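Local coordinates for protein putative transcriptional regulator, LysR family (Vibrio parahaemolyticus, PDB 3OXN) that probably regulates transcription by binding DNA, as LysR-family members do, and is represented here by its substrate-binding domain, without the DNA-binding part, at residues L38-Q43 with R216-R221; Q19-A24 with E209-V214; H101-Q106 with L110-S115; H57-L60 with Y66-A69. All blocks are in the same frame, centred on the assembly; numbering follows the deposited sequence.

In the fold
Contacts 1, 2 and 4 belong to one half of this two-sheet, periplasmic-binding-protein-like domain, the half whose sheet holds strands 20-25, 49-54 and 71-74; contact 3 lies on the other half, with its centre 37 to 42 Å from theirs. Contacts 1 and 2 share helix 206-227, their centres 11 Å apart, and meet where Ile41 packs on Val214. Their segments alternate along the chain, so this C-terminal helix closes back over the first strand and first helix. Contact 4 touches contact 2 through Thr22 and Gly68, and is nested with contact 3 inside the long loop contact 2 closes. The chain thus begins and ends in the same half.

Contact 1: residues L38-Q43 with R216-R221; sequences LPRIYQ and REECSR
Glu218, on helix 206-227, meets Arg40 of helix 28-44 in a salt bridge, and their CA atoms, 8.2 Å apart, are the nearest pair between 38-43 and 216-221. One turn before the end of the segment, Glu218 points its CB at the other helix. Its CG stands beside the backbone N (chi1 -76°), and a second bend at chi2 brings the carboxylate round to Arg40. OE2 lies 3.0 Å from Arg40 NE, and the guanidinium and carboxylate planes stand 82° apart, so the two groups meet crosswise rather than as a flat, two-pronged pair. The arginine chain, bent at chi2 and chi3, runs past this same oxygen. Glu218 also packs on Phe36 and Ala37 of helix 28-44. Next along, Cys219 packs on Ile33 of that helix and on Leu88 of strand 83-89. Three residues on from Glu218, Arg221 completes a salt-bridge network, although its link to Glu218 within the helix is long, 3.7 Å from Arg221 NE to Glu218 OE1. Its guanidinium is turned steeply against that of Arg40, and the carboxylate shared by the two arginines probably balances part of their charge. At this resolution the fine placing of the arginine ends is doubtful. Around the pair of helices, Leu38 and Ile41 rest on Phe50 of strand 49-54, while Tyr42 OH is hydrogen-bonded to Val144 O of the second subunit.

Contact 2: residues Q19-A24 with E209-V214; sequences QTFTIA and EWLRSV
Strand 20-24 and helix 209-214 pack with the axes of the two segments 11.0 Å apart at closest approach and their directions 55° from each other, Phe21 facing Leu211. This is helix-on-sheet packing in one half of the LysR substrate-binding domain, a fold of the periplasmic-binding-protein type, with the C-terminal helix laid over the sheet. Phe21 and Ile23, two residues apart on the strand, both turn their CB toward the helix. Leu211 comes down between them, its CG swung away from the backbone N (chi1 -157°), which carries CD1 to the sheet. That one methyl serves both partners: it lies 3.4 Å from Phe21 CD2, where the two side chains slide past each other in opposite directions, and it meets Ile23 CD1 tip to tip at 3.6 Å. The leucine also brings its CG to 3.9 Å from Phe21 CD2, so the ring meets more of the leucine than one methyl, at an oblique angle. Trp210 comes to the far end of the same phenylalanine, the two side chains crossing at about a right angle. Its indole NE1 is hydrogen-bonded to Glu44 OE1 of helix 28-44, which gives the polar edge of this large ring a partner. Around the strand, Phe21 also packs on Val48 and on Ala207 of the same long helix. At the tip of its ring, Phe21 CZ stands 4.1 Å from Trp210 CZ3.

Contact 3: residues H101-Q106 with L110-S115; sequences HPLANQ and LDDYLS
Leu103 reaches across to Asp112 from the loop that follows strand 93-98, its CB aimed at the short helix 110-114. Beyond CB, CG lies beside the backbone N and anti to the carbonyl carbon (chi1 -47°), and there the chain forks. CD1 comes to 3.6 Å from Asp112 CB, and is 4.2 Å from the backbone O of Asp112. CD2, the other branch, is 3.9 Å from the same CB and 3.3 Å from Asp112 OD2, so the fork straddles the base of the aspartate and the two side chains cross at a slant. The loop and helix form a connection in the second half of the LysR substrate-binding domain, leading from strand 93-98 to strand 117-120; the leucine also packs on Leu97 of the first strand and on Met108 and His116 of the loops. Asp112 OD1 makes a weak hydrogen bond to Ser109 N, just ahead of the helix. The backbone under Leu103 is pinned too: its N donates to His101 ND1 at 3.0 Å, lying almost exactly in the imidazole plane, with an N-H...N angle of 154°. Gln106, exposed, approaches Asp112 from the opposite direction.

Contact 4: residues H57-L60 with Y66-A69; sequences HDRL and YEGA
A short helix, 60-65, links strand 49-54 to strand 71-74 in this LysR substrate-binding domain, and the contact ties together the two ends of that helix on the surface of the fold. The two strands run parallel in one sheet, with strand 20-25 between them, so the helix belongs to a beta-alpha-beta crossover. Arg59, at the N-cap position, reaches along to Glu67, which comes after the last turn. Both side chains start with CG beside the backbone N; the arginine then bends at chi3 and the glutamate at chi2, and they cross at about a right angle. The guanidinium and carboxylate planes are 68° apart. Glu67 OE2 faces the end of Arg59 that carries NH1 and NH2, and both nitrogens donate to this one oxygen in a salt bridge. The modelled separations are too short to be taken literally, and the place of OE2 is uncertain. Arg59 has other partners: NH1 is also hydrogen-bonded to Gln56 OE1, and NH2 has a long, weak ion pair with Asp62 OD2. Next in the chain, Gly68 leaves the helical conformation with positive phi (89°), a turn that leads the backbone toward strand 71-74; its carbonyl makes a weak hydrogen bond with Thr22 OG1. The other carboxylate oxygen, Glu67 OE1, lies near the guanidinium plane at its edge, 3.9 Å from Arg59 NH1.

Contact 1: residues L38-Q43 with R216-R221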
# COMPACT_ATOMS: atom_id res chain seq x y z
N LEU A 38 -4.41 -15.82 -3.10
CA LEU A 38 -5.36 -15.47 -4.16
C LEU A 38 -5.47 -16.49 -5.31
O LEU A 38 -6.54 -16.68 -5.86
CB LEU A 38 -5.11 -14.05 -4.69
CG LEU A 38 -5.82 -12.89 -3.98
CD1 LEU A 38 -5.20 -11.57 -4.35
CD2 LEU A 38 -7.30 -12.86 -4.28
N PRO A 39 -4.36 -17.14 -5.69
CA PRO A 39 -4.49 -18.05 -6.83
C PRO A 39 -5.41 -19.23 -6.55
O PRO A 39 -6.23 -19.58 -7.41
CB PRO A 39 -3.06 -18.51 -7.07
CG PRO A 39 -2.22 -17.38 -6.55
CD PRO A 39 -2.95 -16.87 -5.35
N ARG A 40 -5.30 -19.84 -5.37
CA ARG A 40 -6.22 -20.91 -4.99
C ARG A 40 -7.65 -20.43 -4.83
O ARG A 40 -8.57 -21.21 -5.02
CB ARG A 40 -5.76 -21.64 -3.73
CG ARG A 40 -5.21 -23.05 -4.01
CD ARG A 40 -3.67 -23.09 -4.15
NE ARG A 40 -3.03 -23.73 -2.99
CZ ARG A 40 -2.88 -25.05 -2.86
NH1 ARG A 40 -3.32 -25.87 -3.82
NH2 ARG A 40 -2.28 -25.55 -1.78
N ILE A 41 -7.85 -19.15 -4.49
CA ILE A 41 -9.20 -18.59 -4.35
C ILE A 41 -9.94 -18.59 -5.68
O ILE A 41 -11.04 -19.12 -5.78
CB ILE A 41 -9.20 -17.13 -3.82
CG1 ILE A 41 -8.58 -17.04 -2.43
CG2 ILE A 41 -10.60 -16.59 -3.77
CD1 ILE A 41 -9.31 -17.85 -1.40
N TYR A 42 -9.32 -17.98 -6.68
CA TYR A 42 -9.93 -17.80 -7.99
C TYR A 42 -9.99 -19.09 -8.77
O TYR A 42 -10.88 -19.31 -9.60
CB TYR A 42 -9.18 -16.74 -8.78
CG TYR A 42 -9.66 -15.36 -8.45
CD1 TYR A 42 -10.83 -14.87 -9.01
CD2 TYR A 42 -8.97 -14.55 -7.55
CE1 TYR A 42 -11.28 -13.62 -8.71
CE2 TYR A 42 -9.41 -13.29 -7.25
CZ TYR A 42 -10.58 -12.83 -7.83
OH TYR A 42 -11.05 -11.56 -7.55
N GLN A 43 -9.02 -19.95 -8.50
CA GLN A 43 -9.01 -21.27 -9.08
C GLN A 43 -10.23 -22.01 -8.53
O GLN A 43 -10.94 -22.69 -9.27
CB GLN A 43 -7.71 -21.98 -8.73
CG GLN A 43 -7.79 -23.49 -8.69
CD GLN A 43 -8.09 -24.10 -10.05
OE1 GLN A 43 -8.30 -23.37 -11.04
NE2 GLN A 43 -8.13 -25.43 -10.10
N ARG A 216 -7.83 -19.27 5.82
CA ARG A 216 -7.28 -20.03 6.94
C ARG A 216 -6.25 -21.06 6.51
O ARG A 216 -5.16 -21.12 7.06
CB ARG A 216 -8.41 -20.74 7.68
CG ARG A 216 -8.22 -20.85 9.18
CD ARG A 216 -9.18 -21.88 9.80
NE ARG A 216 -10.50 -21.91 9.15
N GLU A 217 -6.58 -21.87 5.51
CA GLU A 217 -5.69 -22.97 5.13
C GLU A 217 -4.56 -22.52 4.21
O GLU A 217 -3.56 -23.24 4.05
CB GLU A 217 -6.48 -24.11 4.50
CG GLU A 217 -7.26 -23.71 3.28
CD GLU A 217 -7.52 -24.88 2.35
OE1 GLU A 217 -7.45 -26.03 2.84
OE2 GLU A 217 -7.78 -24.63 1.15
N GLU A 218 -4.73 -21.35 3.60
CA GLU A 218 -3.67 -20.74 2.79
C GLU A 218 -2.65 -20.04 3.68
O GLU A 218 -1.45 -20.14 3.44
CB GLU A 218 -4.26 -19.77 1.76
CG GLU A 218 -4.91 -20.45 0.57
CD GLU A 218 -3.92 -21.31 -0.22
OE1 GLU A 218 -2.77 -20.85 -0.43
OE2 GLU A 218 -4.29 -22.44 -0.62
N CYS A 219 -3.14 -19.34 4.70
CA CYS A 219 -2.30 -18.83 5.78
C CYS A 219 -1.58 -20.00 6.41
O CYS A 219 -0.36 -20.00 6.57
CB CYS A 219 -3.14 -18.17 6.86
SG CYS A 219 -3.59 -16.47 6.55
N SER A 220 -2.37 -21.01 6.79
CA SER A 220 -1.81 -22.23 7.35
C SER A 220 -0.73 -22.67 6.38
O SER A 220 0.43 -22.82 6.76
CB SER A 220 -2.90 -23.30 7.47
OG SER A 220 -2.96 -23.83 8.79
N ARG A 221 -1.11 -22.83 5.12
CA ARG A 221 -0.20 -23.26 4.07
C ARG A 221 1.05 -22.38 4.04
O ARG A 221 2.16 -22.85 3.77
CB ARG A 221 -0.90 -23.21 2.72
CG ARG A 221 -0.71 -24.45 1.87
CD ARG A 221 -1.23 -24.23 0.44
NE ARG A 221 -0.29 -23.55 -0.46
CZ ARG A 221 1.04 -23.50 -0.30
NH1 ARG A 221 1.79 -22.85 -1.19
NH2 ARG A 221 1.64 -24.11 0.72

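Contact 2: residues Q19-A24 with E209-V214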
# COMPACT_ATOMS: atom_id res chain seq x y z
N GLN A 19 -20.37 -13.72 -6.02
CA GLN A 19 -20.49 -12.66 -5.05
C GLN A 19 -19.15 -11.99 -4.82
O GLN A 19 -18.11 -12.62 -4.92
CB GLN A 19 -20.99 -13.27 -3.75
CG GLN A 19 -20.75 -12.43 -2.52
CD GLN A 19 -21.39 -13.07 -1.31
OE1 GLN A 19 -22.21 -13.99 -1.44
NE2 GLN A 19 -21.02 -12.58 -0.13
N THR A 20 -19.17 -10.71 -4.51
CA THR A 20 -17.92 -10.03 -4.21
C THR A 20 -17.65 -9.90 -2.69
O THR A 20 -18.55 -9.73 -1.88
CB THR A 20 -17.79 -8.67 -4.93
OG1 THR A 20 -17.18 -7.73 -4.05
CG2 THR A 20 -19.16 -8.15 -5.34
N PHE A 21 -16.38 -10.01 -2.33
CA PHE A 21 -16.01 -9.96 -0.93
C PHE A 21 -15.19 -8.72 -0.70
O PHE A 21 -14.30 -8.40 -1.49
CB PHE A 21 -15.22 -11.22 -0.54
CG PHE A 21 -15.96 -12.50 -0.83
CD1 PHE A 21 -15.97 -13.04 -2.11
CD2 PHE A 21 -16.65 -13.16 0.17
CE1 PHE A 21 -16.65 -14.20 -2.38
CE2 PHE A 21 -17.33 -14.33 -0.10
CZ PHE A 21 -17.33 -14.85 -1.38
N THR A 22 -15.53 -7.99 0.36
CA THR A 22 -14.75 -6.87 0.80
C THR A 22 -13.83 -7.34 1.92
O THR A 22 -14.28 -7.84 2.94
CB THR A 22 -15.65 -5.77 1.36
OG1 THR A 22 -16.63 -5.43 0.37
CG2 THR A 22 -14.84 -4.53 1.74
N ILE A 23 -12.53 -7.19 1.70
CA ILE A 23 -11.55 -7.47 2.73
C ILE A 23 -10.83 -6.20 3.10
O ILE A 23 -10.13 -5.64 2.27
CB ILE A 23 -10.49 -8.44 2.20
CG1 ILE A 23 -11.15 -9.69 1.63
CG2 ILE A 23 -9.50 -8.78 3.31
CD1 ILE A 23 -11.86 -10.50 2.67
N ALA A 24 -11.00 -5.74 4.33
CA ALA A 24 -10.21 -4.60 4.82
C ALA A 24 -8.87 -5.13 5.29
O ALA A 24 -8.81 -5.98 6.18
CB ALA A 24 -10.94 -3.88 5.95
N GLU A 209 -18.16 -18.14 5.66
CA GLU A 209 -17.53 -19.27 6.33
C GLU A 209 -16.58 -19.92 5.35
O GLU A 209 -15.58 -20.51 5.74
CB GLU A 209 -18.56 -20.29 6.82
CG GLU A 209 -19.40 -19.89 8.02
CD GLU A 209 -20.60 -20.82 8.22
OE1 GLU A 209 -20.84 -21.69 7.35
OE2 GLU A 209 -21.30 -20.69 9.26
N TRP A 210 -16.88 -19.80 4.07
CA TRP A 210 -16.03 -20.40 3.05
C TRP A 210 -14.78 -19.55 2.82
O TRP A 210 -13.66 -20.07 2.83
CB TRP A 210 -16.79 -20.61 1.73
CG TRP A 210 -15.87 -20.93 0.59
CD1 TRP A 210 -15.39 -22.14 0.25
CD2 TRP A 210 -15.29 -20.00 -0.34
NE1 TRP A 210 -14.55 -22.05 -0.83
CE2 TRP A 210 -14.47 -20.74 -1.22
CE3 TRP A 210 -15.39 -18.61 -0.52
CZ2 TRP A 210 -13.76 -20.15 -2.26
CZ3 TRP A 210 -14.68 -18.02 -1.56
CH2 TRP A 210 -13.88 -18.79 -2.41
N LEU A 211 -14.97 -18.26 2.61
CA LEU A 211 -13.85 -17.33 2.41
C LEU A 211 -12.83 -17.47 3.53
O LEU A 211 -11.63 -17.63 3.27
CB LEU A 211 -14.34 -15.87 2.37
CG LEU A 211 -13.49 -14.79 1.66
CD1 LEU A 211 -13.85 -13.41 2.15
CD2 LEU A 211 -12.01 -15.01 1.83
N ARG A 212 -13.30 -17.42 4.76
CA ARG A 212 -12.41 -17.48 5.91
C ARG A 212 -11.52 -18.72 5.88
O ARG A 212 -10.30 -18.63 6.09
CB ARG A 212 -13.21 -17.39 7.19
CG ARG A 212 -13.94 -16.10 7.31
CD ARG A 212 -14.21 -15.76 8.75
NE ARG A 212 -15.33 -16.51 9.28
CZ ARG A 212 -16.59 -16.29 8.95
NH1 ARG A 212 -16.89 -15.34 8.08
NH2 ARG A 212 -17.56 -17.02 9.48
N SER A 213 -12.13 -19.86 5.58
CA SER A 213 -11.42 -21.14 5.54
C SER A 213 -10.35 -21.22 4.44
O SER A 213 -9.28 -21.81 4.65
CB SER A 213 -12.41 -22.30 5.41
OG SER A 213 -13.47 -21.95 4.55
N VAL A 214 -10.64 -20.67 3.26
CA VAL A 214 -9.63 -20.65 2.22
C VAL A 214 -8.48 -19.75 2.64
O VAL A 214 -7.31 -20.07 2.41
CB VAL A 214 -10.19 -20.23 0.86
CG1 VAL A 214 -10.48 -21.47 0.02
CG2 VAL A 214 -11.45 -19.43 1.04

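Contact 3: residues H101-Q106 with L110-S115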
# COMPACT_ATOMS: atom_id res chain seq x y z
N HIS A 101 25.39 -1.60 1.96
CA HIS A 101 25.33 -1.00 3.27
C HIS A 101 26.56 -1.48 4.01
O HIS A 101 27.02 -2.60 3.77
CB HIS A 101 24.08 -1.45 4.00
CG HIS A 101 23.85 -0.74 5.30
ND1 HIS A 101 24.65 -0.94 6.40
CD2 HIS A 101 22.91 0.15 5.67
CE1 HIS A 101 24.22 -0.20 7.40
NE2 HIS A 101 23.16 0.47 6.99
N PRO A 102 27.14 -0.64 4.87
CA PRO A 102 28.31 -1.07 5.64
C PRO A 102 28.12 -2.43 6.35
O PRO A 102 28.97 -3.32 6.22
CB PRO A 102 28.50 0.08 6.65
CG PRO A 102 28.02 1.29 5.90
CD PRO A 102 26.90 0.81 4.99
N LEU A 103 27.02 -2.58 7.09
CA LEU A 103 26.80 -3.79 7.89
C LEU A 103 26.29 -4.97 7.07
O LEU A 103 25.92 -5.98 7.65
CB LEU A 103 25.80 -3.52 9.01
CG LEU A 103 26.02 -2.25 9.82
CD1 LEU A 103 24.80 -1.93 10.67
CD2 LEU A 103 27.27 -2.41 10.67
N ALA A 104 26.24 -4.82 5.75
CA ALA A 104 25.64 -5.83 4.88
C ALA A 104 26.30 -7.21 5.04
O ALA A 104 25.60 -8.22 5.11
CB ALA A 104 25.68 -5.39 3.42
N ASN A 105 27.63 -7.21 5.11
CA ASN A 105 28.39 -8.45 5.16
C ASN A 105 28.94 -8.81 6.54
O ASN A 105 29.86 -9.61 6.67
CB ASN A 105 29.52 -8.44 4.13
CG ASN A 105 29.03 -8.15 2.72
OD1 ASN A 105 28.02 -8.70 2.26
ND2 ASN A 105 29.75 -7.29 2.03
N GLN A 106 28.37 -8.22 7.58
CA GLN A 106 28.75 -8.59 8.92
C GLN A 106 27.48 -8.81 9.71
O GLN A 106 26.39 -8.53 9.22
CB GLN A 106 29.62 -7.51 9.57
CG GLN A 106 28.87 -6.32 10.14
CD GLN A 106 29.82 -5.21 10.59
OE1 GLN A 106 29.74 -4.73 11.73
NE2 GLN A 106 30.74 -4.80 9.70
N LEU A 110 23.24 -4.99 18.17
CA LEU A 110 22.44 -3.92 18.73
C LEU A 110 23.12 -2.58 18.50
O LEU A 110 22.59 -1.72 17.81
CB LEU A 110 22.21 -4.13 20.22
CG LEU A 110 21.37 -3.05 20.89
CD1 LEU A 110 19.89 -3.20 20.54
CD2 LEU A 110 21.58 -3.09 22.40
N ASP A 111 24.31 -2.39 19.05
CA ASP A 111 24.96 -1.11 18.85
C ASP A 111 24.88 -0.69 17.39
O ASP A 111 24.48 0.42 17.10
CB ASP A 111 26.41 -1.08 19.31
CG ASP A 111 27.10 0.23 18.93
OD1 ASP A 111 26.55 1.31 19.25
OD2 ASP A 111 28.18 0.19 18.29
N ASP A 112 25.25 -1.57 16.47
CA ASP A 112 25.22 -1.19 15.05
C ASP A 112 23.83 -0.72 14.66
O ASP A 112 23.66 0.30 14.00
CB ASP A 112 25.63 -2.36 14.16
CG ASP A 112 26.93 -3.01 14.59
OD1 ASP A 112 26.96 -3.66 15.67
OD2 ASP A 112 27.92 -2.86 13.85
N TYR A 113 22.82 -1.49 15.08
CA TYR A 113 21.44 -1.13 14.82
C TYR A 113 21.17 0.31 15.27
O TYR A 113 20.71 1.15 14.49
CB TYR A 113 20.52 -2.13 15.54
CG TYR A 113 19.05 -2.03 15.21
CD1 TYR A 113 18.16 -1.43 16.09
CD2 TYR A 113 18.55 -2.56 14.03
CE1 TYR A 113 16.83 -1.34 15.80
CE2 TYR A 113 17.22 -2.48 13.72
CZ TYR A 113 16.35 -1.87 14.61
OH TYR A 113 15.00 -1.77 14.30
N LEU A 114 21.51 0.60 16.52
CA LEU A 114 21.26 1.91 17.14
C LEU A 114 22.09 3.09 16.59
O LEU A 114 21.85 4.23 16.98
CB LEU A 114 21.41 1.81 18.66
CG LEU A 114 20.15 1.47 19.46
CD1 LEU A 114 19.20 0.60 18.68
CD2 LEU A 114 20.53 0.81 20.78
N SER A 115 23.04 2.83 15.70
CA SER A 115 23.90 3.89 15.17
C SER A 115 23.51 4.32 13.77
O SER A 115 24.20 5.14 13.17
CB SER A 115 25.36 3.44 15.09
OG SER A 115 25.62 2.34 15.93

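Contact 4: residues H57-L60 with Y66-A69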
# COMPACT_ATOMS: atom_id res chain seq x y z
N HIS A 57 -7.02 1.23 11.30
CA HIS A 57 -6.91 0.42 12.53
C HIS A 57 -7.81 0.81 13.71
O HIS A 57 -8.24 -0.06 14.47
CB HIS A 57 -5.45 0.35 13.01
CG HIS A 57 -4.75 -0.94 12.66
ND1 HIS A 57 -3.88 -1.05 11.59
CD2 HIS A 57 -4.78 -2.16 13.25
CE1 HIS A 57 -3.41 -2.29 11.54
NE2 HIS A 57 -3.94 -2.98 12.53
N ASP A 58 -8.07 2.12 13.86
CA ASP A 58 -8.91 2.59 14.97
C ASP A 58 -10.37 2.50 14.58
O ASP A 58 -11.26 2.64 15.41
CB ASP A 58 -8.54 4.02 15.38
CG ASP A 58 -7.07 4.32 15.14
OD1 ASP A 58 -6.29 4.41 16.12
OD2 ASP A 58 -6.68 4.46 13.95
N ARG A 59 -10.60 2.25 13.30
CA ARG A 59 -11.95 2.12 12.77
C ARG A 59 -12.22 0.69 12.33
O ARG A 59 -13.12 0.44 11.53
CB ARG A 59 -12.16 3.05 11.56
CG ARG A 59 -11.68 4.47 11.78
CD ARG A 59 -12.43 5.46 10.89
NE ARG A 59 -13.88 5.28 10.97
CZ ARG A 59 -14.65 4.90 9.95
NH1 ARG A 59 -14.12 4.69 8.75
NH2 ARG A 59 -15.95 4.76 10.13
N LEU A 60 -11.42 -0.25 12.84
CA LEU A 60 -11.57 -1.66 12.50
C LEU A 60 -13.02 -2.12 12.56
O LEU A 60 -13.58 -2.65 11.59
CB LEU A 60 -10.72 -2.51 13.44
CG LEU A 60 -10.88 -4.03 13.35
CD1 LEU A 60 -10.41 -4.54 12.01
CD2 LEU A 60 -10.15 -4.73 14.48
N TYR A 66 -20.02 -0.83 9.66
CA TYR A 66 -20.78 0.17 8.91
C TYR A 66 -20.39 0.33 7.45
O TYR A 66 -21.22 0.67 6.63
CB TYR A 66 -20.73 1.52 9.62
CG TYR A 66 -21.33 1.48 11.00
CD1 TYR A 66 -22.70 1.43 11.18
CD2 TYR A 66 -20.52 1.47 12.12
CE1 TYR A 66 -23.26 1.39 12.45
CE2 TYR A 66 -21.07 1.43 13.39
CZ TYR A 66 -22.43 1.39 13.55
OH TYR A 66 -22.98 1.36 14.80
N GLU A 67 -19.13 0.09 7.12
CA GLU A 67 -18.63 0.39 5.78
C GLU A 67 -18.76 -0.78 4.81
O GLU A 67 -18.39 -0.65 3.65
CB GLU A 67 -17.15 0.80 5.86
CG GLU A 67 -16.75 1.53 7.14
CD GLU A 67 -16.38 2.99 6.92
OE1 GLU A 67 -16.26 3.43 5.76
OE2 GLU A 67 -16.20 3.70 7.93
N GLY A 68 -19.26 -1.93 5.27
CA GLY A 68 -19.46 -3.07 4.39
C GLY A 68 -18.28 -4.04 4.23
O GLY A 68 -18.23 -4.81 3.25
N ALA A 69 -17.33 -4.01 5.16
CA ALA A 69 -16.18 -4.91 5.12
C ALA A 69 -16.61 -6.31 5.54
O ALA A 69 -17.18 -6.49 6.61
CB ALA A 69 -15.07 -4.39 6.01